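Local coordinates for protein putative 3-hydroxybutyryl-CoA dehydratase (Rhodopseudomonas palustris, PDB 3HIN) that probably acts as a lyase of the enoyl-CoA hydratase/isomerase (crotonase) family, perhaps interconverting 3-hydroxyacyl-CoA and enoyl-CoA by loss or addition of water, at residues 59-65 against 106-112; 129-135 against 187-193. One frame throughout, in Å; residues are numbered along the deposited sequence.

Contact 1: residues 59-65 against 106-112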
loop_
_atom_site.group_PDB
_atom_site.type_symbol
_atom_site.label_atom_id
_atom_site.label_comp_id
_atom_site.label_asym_id
_atom_site.label_seq_id
_atom_site.Cartn_x
_atom_site.Cartn_y
_atom_site.Cartn_z
ATOM N N ILE A 59 -32.275 14.510 -6.048
ATOM C CA ILE A 59 -31.898 13.831 -4.817
ATOM C C ILE A 59 -30.715 14.591 -4.233
ATOM O O ILE A 59 -29.732 14.877 -4.951
ATOM C CB ILE A 59 -31.487 12.349 -5.062
ATOM C CG1 ILE A 59 -32.685 11.484 -5.536
ATOM C CG2 ILE A 59 -30.719 11.710 -3.834
ATOM C CD1 ILE A 59 -33.944 11.561 -4.697
ATOM N N ARG A 60 -30.830 14.909 -2.937
ATOM C CA ARG A 60 -29.748 15.607 -2.230
ATOM C C ARG A 60 -29.194 14.889 -1.005
ATOM O O ARG A 60 -28.296 15.408 -0.366
ATOM C CB ARG A 60 -30.090 17.091 -1.942
ATOM C CG ARG A 60 -30.363 17.896 -3.234
ATOM C CD ARG A 60 -30.484 19.421 -2.996
ATOM N NE ARG A 60 -31.668 19.719 -2.198
ATOM C CZ ARG A 60 -32.932 19.739 -2.642
ATOM N NH1 ARG A 60 -33.228 19.486 -3.936
ATOM N NH2 ARG A 60 -33.914 20.000 -1.772
ATOM N N ALA A 61 -29.693 13.684 -0.720
ATOM C CA ALA A 61 -29.186 12.783 0.284
ATOM C C ALA A 61 -29.715 11.381 0.055
ATOM O O ALA A 61 -30.751 11.183 -0.612
ATOM C CB ALA A 61 -29.550 13.267 1.695
ATOM N N VAL A 62 -28.966 10.426 0.611
ATOM C CA VAL A 62 -29.272 9.014 0.568
ATOM C C VAL A 62 -29.252 8.488 1.986
ATOM O O VAL A 62 -28.251 8.664 2.678
ATOM C CB VAL A 62 -28.217 8.170 -0.226
ATOM C CG1 VAL A 62 -28.708 6.744 -0.290
ATOM C CG2 VAL A 62 -28.043 8.665 -1.599
ATOM N N VAL A 63 -30.343 7.845 2.413
ATOM C CA VAL A 63 -30.365 7.075 3.673
ATOM C C VAL A 63 -30.407 5.591 3.326
ATOM O O VAL A 63 -31.326 5.148 2.619
ATOM C CB VAL A 63 -31.599 7.429 4.516
ATOM C CG1 VAL A 63 -31.783 6.433 5.666
ATOM C CG2 VAL A 63 -31.413 8.866 5.080
ATOM N N ILE A 64 -29.420 4.824 3.800
ATOM C CA ILE A 64 -29.462 3.391 3.686
ATOM C C ILE A 64 -29.853 2.765 5.023
ATOM O O ILE A 64 -29.321 3.117 6.070
ATOM C CB ILE A 64 -28.139 2.838 3.326
ATOM C CG1 ILE A 64 -27.660 3.424 2.027
ATOM C CG2 ILE A 64 -28.213 1.249 3.246
ATOM C CD1 ILE A 64 -26.215 3.020 1.764
ATOM N N HIS A 65 -30.796 1.853 4.994
ATOM C CA HIS A 65 -31.394 1.400 6.243
ATOM C C HIS A 65 -31.824 -0.041 6.107
ATOM O O HIS A 65 -31.816 -0.548 5.034
ATOM C CB HIS A 65 -32.579 2.296 6.601
ATOM C CG HIS A 65 -33.718 2.236 5.636
ATOM N ND1 HIS A 65 -34.951 1.695 5.964
ATOM C CD2 HIS A 65 -33.842 2.719 4.382
ATOM C CE1 HIS A 65 -35.758 1.781 4.922
ATOM N NE2 HIS A 65 -35.115 2.418 3.957
ATOM N N ARG A 106 -22.167 11.596 -4.947
ATOM C CA ARG A 106 -22.178 13.034 -5.071
ATOM C C ARG A 106 -22.979 13.733 -3.960
ATOM O O ARG A 106 -22.737 14.908 -3.623
ATOM C CB ARG A 106 -22.606 13.493 -6.443
ATOM C CG ARG A 106 -23.987 13.313 -6.689
ATOM C CD ARG A 106 -24.540 14.295 -7.803
ATOM N NE ARG A 106 -25.874 13.749 -8.125
ATOM C CZ ARG A 106 -26.985 14.081 -7.481
ATOM N NH1 ARG A 106 -26.953 15.038 -6.578
ATOM N NH2 ARG A 106 -28.133 13.512 -7.760
ATOM N N VAL A 107 -23.851 12.992 -3.320
ATOM C CA VAL A 107 -24.518 13.516 -2.126
ATOM C C VAL A 107 -24.183 12.724 -0.876
ATOM O O VAL A 107 -23.690 11.580 -0.960
ATOM C CB VAL A 107 -26.033 13.527 -2.358
ATOM C CG1 VAL A 107 -26.327 14.466 -3.530
ATOM C CG2 VAL A 107 -26.580 12.090 -2.563
ATOM N N PRO A 108 -24.449 13.321 0.312
ATOM C CA PRO A 108 -24.033 12.501 1.468
ATOM C C PRO A 108 -24.926 11.279 1.684
ATOM O O PRO A 108 -26.142 11.340 1.477
ATOM C CB PRO A 108 -24.188 13.418 2.658
ATOM C CG PRO A 108 -24.631 14.779 2.125
ATOM C CD PRO A 108 -24.715 14.741 0.653
ATOM N N VAL A 109 -24.296 10.210 2.159
ATOM C CA VAL A 109 -24.981 8.964 2.488
ATOM C C VAL A 109 -24.996 8.758 3.998
ATOM O O VAL A 109 -23.938 8.826 4.669
ATOM C CB VAL A 109 -24.285 7.803 1.836
ATOM C CG1 VAL A 109 -25.009 6.485 2.146
ATOM C CG2 VAL A 109 -24.198 8.039 0.331
ATOM N N ILE A 110 -26.199 8.500 4.525
ATOM C CA ILE A 110 -26.380 8.282 5.931
ATOM C C ILE A 110 -26.840 6.843 6.116
ATOM O O ILE A 110 -27.797 6.436 5.481
ATOM C CB ILE A 110 -27.448 9.311 6.530
ATOM C CG1 ILE A 110 -27.016 10.764 6.236
ATOM C CG2 ILE A 110 -27.655 9.116 8.061
ATOM C CD1 ILE A 110 -27.994 11.512 5.416
ATOM N N ALA A 111 -26.215 6.103 7.017
ATOM C CA ALA A 111 -26.655 4.727 7.310
ATOM C C ALA A 111 -27.380 4.689 8.666
ATOM O O ALA A 111 -26.849 5.181 9.672
ATOM C CB ALA A 111 -25.435 3.794 7.325
ATOM N N ALA A 112 -28.593 4.145 8.686
ATOM C CA ALA A 112 -29.363 4.015 9.888
ATOM C C ALA A 112 -29.078 2.640 10.427
ATOM O O ALA A 112 -29.388 1.649 9.750
ATOM C CB ALA A 112 -30.892 4.230 9.562
#

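Contact 2: residues 129-135 against 187-193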
loop_
_atom_site.group_PDB
_atom_site.type_symbol
_atom_site.label_atom_id
_atom_site.label_comp_id
_atom_site.label_asym_id
_atom_site.label_seq_id
_atom_site.Cartn_x
_atom_site.Cartn_y
_atom_site.Cartn_z
ATOM N N HIS A 129 -21.092 8.126 4.924
ATOM C CA HIS A 129 -20.461 9.307 5.498
ATOM C C HIS A 129 -20.817 9.565 6.916
ATOM O O HIS A 129 -19.990 10.047 7.664
ATOM C CB HIS A 129 -20.811 10.545 4.660
ATOM C CG HIS A 129 -20.491 10.341 3.240
ATOM N ND1 HIS A 129 -21.449 10.299 2.258
ATOM C CD2 HIS A 129 -19.320 10.019 2.643
ATOM C CE1 HIS A 129 -20.872 10.016 1.101
ATOM N NE2 HIS A 129 -19.580 9.842 1.313
ATOM N N ILE A 130 -22.078 9.314 7.262
ATOM C CA ILE A 130 -22.606 9.461 8.645
ATOM C C ILE A 130 -23.355 8.175 9.005
ATOM O O ILE A 130 -24.062 7.606 8.190
ATOM C CB ILE A 130 -23.562 10.619 8.693
ATOM C CG1 ILE A 130 -22.833 11.931 8.341
ATOM C CG2 ILE A 130 -24.378 10.740 10.052
ATOM C CD1 ILE A 130 -23.820 13.078 8.119
ATOM N N ARG A 131 -23.234 7.743 10.244
ATOM C CA ARG A 131 -23.956 6.569 10.708
ATOM C C ARG A 131 -24.731 7.082 11.906
ATOM O O ARG A 131 -24.193 7.909 12.701
ATOM C CB ARG A 131 -22.948 5.443 11.101
ATOM C CG ARG A 131 -22.283 4.670 9.949
ATOM C CD ARG A 131 -20.890 4.076 10.329
ATOM N NE ARG A 131 -19.980 5.199 10.601
ATOM C CZ ARG A 131 -19.476 5.998 9.650
ATOM N NH1 ARG A 131 -18.725 7.083 9.994
ATOM N NH2 ARG A 131 -19.689 5.743 8.350
ATOM N N VAL A 132 -25.985 6.613 12.041
ATOM C CA VAL A 132 -26.812 6.848 13.201
ATOM C C VAL A 132 -27.147 5.457 13.727
ATOM O O VAL A 132 -27.622 4.585 12.948
ATOM C CB VAL A 132 -28.126 7.582 12.869
ATOM C CG1 VAL A 132 -28.800 7.957 14.151
ATOM C CG2 VAL A 132 -27.874 8.817 12.065
ATOM N N ALA A 133 -26.851 5.242 15.004
ATOM C CA ALA A 133 -27.053 3.955 15.635
ATOM C C ALA A 133 -28.160 4.036 16.692
ATOM O O ALA A 133 -28.080 4.871 17.613
ATOM C CB ALA A 133 -25.753 3.414 16.228
ATOM N N GLU A 134 -29.212 3.207 16.494
ATOM C CA GLU A 134 -30.194 2.823 17.542
ATOM C C GLU A 134 -29.573 1.987 18.673
ATOM O O GLU A 134 -28.544 1.343 18.447
ATOM C CB GLU A 134 -31.256 1.896 16.913
ATOM C CG GLU A 134 -32.471 2.560 16.587
ATOM C CD GLU A 134 -33.443 1.708 15.798
ATOM O OE1 GLU A 134 -33.854 0.589 16.203
ATOM O OE2 GLU A 134 -33.836 2.265 14.776
ATOM N N ALA A 135 -30.222 1.903 19.848
ATOM C CA ALA A 135 -29.619 1.148 20.940
ATOM C C ALA A 135 -29.282 -0.314 20.589
ATOM O O ALA A 135 -28.334 -0.867 21.142
ATOM C CB ALA A 135 -30.504 1.178 22.159
ATOM N N PHE A 187 -17.710 4.261 15.937
ATOM C CA PHE A 187 -18.470 3.534 14.969
ATOM C C PHE A 187 -19.555 4.398 14.354
ATOM O O PHE A 187 -19.893 4.209 13.177
ATOM C CB PHE A 187 -19.090 2.279 15.564
ATOM C CG PHE A 187 -18.068 1.201 15.903
ATOM C CD1 PHE A 187 -17.863 0.138 15.041
ATOM C CD2 PHE A 187 -17.317 1.269 17.064
ATOM C CE1 PHE A 187 -16.959 -0.888 15.344
ATOM C CE2 PHE A 187 -16.432 0.266 17.385
ATOM C CZ PHE A 187 -16.214 -0.802 16.498
ATOM N N SER A 188 -20.142 5.296 15.156
ATOM C CA SER A 188 -21.187 6.150 14.650
ATOM C C SER A 188 -21.026 7.554 15.170
ATOM O O SER A 188 -20.557 7.780 16.298
ATOM C CB SER A 188 -22.579 5.623 15.024
ATOM O OG SER A 188 -22.866 5.729 16.450
ATOM N N GLN A 189 -21.478 8.530 14.427
ATOM C CA GLN A 189 -21.430 9.862 14.948
ATOM C C GLN A 189 -22.639 10.123 15.788
ATOM O O GLN A 189 -22.638 10.999 16.590
ATOM C CB GLN A 189 -21.380 10.868 13.833
ATOM C CG GLN A 189 -20.209 10.743 12.995
ATOM C CD GLN A 189 -20.521 10.109 11.719
ATOM O OE1 GLN A 189 -21.283 9.186 11.659
ATOM N NE2 GLN A 189 -19.937 10.605 10.678
ATOM N N TYR A 190 -23.677 9.339 15.609
ATOM C CA TYR A 190 -24.860 9.562 16.435
ATOM C C TYR A 190 -25.323 8.289 17.165
ATOM O O TYR A 190 -25.292 7.226 16.603
ATOM C CB TYR A 190 -26.039 10.052 15.586
ATOM C CG TYR A 190 -25.828 11.403 14.933
ATOM C CD1 TYR A 190 -26.271 12.582 15.573
ATOM C CD2 TYR A 190 -25.198 11.523 13.686
ATOM C CE1 TYR A 190 -26.077 13.838 14.986
ATOM C CE2 TYR A 190 -25.011 12.803 13.094
ATOM C CZ TYR A 190 -25.426 13.920 13.757
ATOM O OH TYR A 190 -25.205 15.171 13.210
ATOM N N LEU A 191 -25.879 8.439 18.369
ATOM C CA LEU A 191 -26.635 7.373 18.957
ATOM C C LEU A 191 -28.055 7.868 19.234
ATOM O O LEU A 191 -28.242 8.935 19.818
ATOM C CB LEU A 191 -25.974 6.914 20.265
ATOM C CG LEU A 191 -26.703 5.919 21.196
ATOM C CD1 LEU A 191 -26.726 4.481 20.625
ATOM C CD2 LEU A 191 -25.897 5.942 22.475
ATOM N N ILE A 192 -29.036 7.093 18.812
ATOM C CA ILE A 192 -30.418 7.323 19.202
ATOM C C ILE A 192 -30.801 6.260 20.219
ATOM O O ILE A 192 -30.954 5.095 19.889
ATOM C CB ILE A 192 -31.342 7.308 17.982
ATOM C CG1 ILE A 192 -31.387 8.699 17.368
ATOM C CG2 ILE A 192 -32.794 6.867 18.365
ATOM C CD1 ILE A 192 -32.467 9.615 17.922
ATOM N N GLU A 193 -30.931 6.681 21.475
ATOM C CA GLU A 193 -31.236 5.730 22.571
ATOM C C GLU A 193 -32.712 5.293 22.565
ATOM O O GLU A 193 -33.029 4.129 22.895
ATOM C CB GLU A 193 -30.855 6.308 23.960
ATOM C CG GLU A 193 -29.341 6.306 24.236
ATOM C CD GLU A 193 -28.853 7.670 24.746
ATOM O OE1 GLU A 193 -29.201 8.020 25.895
ATOM O OE2 GLU A 193 -28.143 8.393 23.993
#

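Contact 1: residues 59-65 against 106-112
Val62, Val63 and Ile64 pair in parallel with Val109, Ile110 and Ala111, as neighbouring inner strands of the crotonase-fold sheet, linked along the chain by a beta-alpha-beta crossover through helix 85-103. Four backbone hydrogen bonds alternate along the ladder: Val62 N to Pro108 O, Ile110 N to Val62 O, Ile64 N to Ile110 O at 2.8 Å, and Ala112 N to Ile64 O.

Apolar side chains pack on both faces. On that of Val62, Ile64 and Val109, CD1 of Ile64 touches CG1 of Val109 at 3.7 Å; on the other, Val63 and Ile110 both touch Ala201 of helix 197-208. Where the strands begin, Val107 turns its side chain toward 59-65: CG1 rests by Ile59 O, while CG2, set between the backbone N and carbonyl carbon, meets CG2 of Val62 at 3.8 Å, the two side chains crossing nearly at right angles. Replacing Val107 with an alanine would probably leave Val62 CG2 without this neighbour and open a gap beside the backbone of Ile59 and Arg60.

The polar side-chain contact across the segments comes from Arg106, whose guanidinium also bonds Ile55 O through NH2. Its NH1 donates to Ile59 O at 3.2 Å, with the oxygen near the guanidinium plane.

Contact 2: residues 129-135 against 187-193
Strands 130-134 and 190-192 run parallel, their short axes 4.6 Å apart and inclined by 27°, with Val132 opposite Tyr190 and Ala133 opposite Leu191. Ala133 is gripped through both backbone polar atoms: its N donates to Tyr190 O, and its O receives Ile192 N at 2.7 Å. Further back, Tyr190 N reaches Arg131 O.

Ahead of strand 190-192, the side-chain amide of Gln189 stands in for backbone pairing. Its side chain bends at the CB-CG bond (chi2 104°), bringing the amide alongside the backbone of 129-131, where it serves as both donor and acceptor. NE2 gives a hydrogen to a lone pair of His129 O at 3.1 Å, in the plane of the amide, while OE1 accepts from Arg131 N at 2.8 Å in a nearly straight bond. The Arg131 guanidinium lies nearly parallel to this amide, their planes 11° apart. Its NE makes a weak, bent bond to Phe187 O, and its NH2 is held by Ala125 O and Ala128 O.

Tyr190 presents a ring edge to Ile130, CE2 lying 3.7 Å from CG2 of Ile130. Its CB packs on Val132 CG1, and Leu204 of helix 197-208 touches both Val132 and Tyr190. On the face of Ala133 and Leu191, Ser188 OG bonds Tyr190 O at 2.9 Å from above the carbonyl plane, approaching from the side opposite Ala133 N, and also touches Ala133 CB.

The chemistry is thus that of a strand pairing extended by side chains: Gln189 satisfies backbone groups of His129 and Arg131, and two donors hold Tyr190 O. Together these bonds should fix the start of the last strand against its neighbour.

How the contacts relate
The two contacts belong to one mixed sheet, in which strands 61-66, 109-113, 130-134 and 190-192 lie side by side. Their centres are 14 Å apart, and they follow in series: contact 1 closes before contact 2 opens. Strands 109-113 and 130-134 are neighbours, so the contacts meet directly: Ala111 N lies 2.9 Å from Ile130 O, a probable hydrogen bond, and His129 ND1 probably accepts from Val109 N. Helix 197-208 packs against side chains of both. Contact 1 is buried mid-sheet, whereas contact 2 adds one of its two outermost strands within this chain, 190-192. Together they account for two pairings in the run of parallel strands from 26-31 to 190-192, the crotonase core sheet.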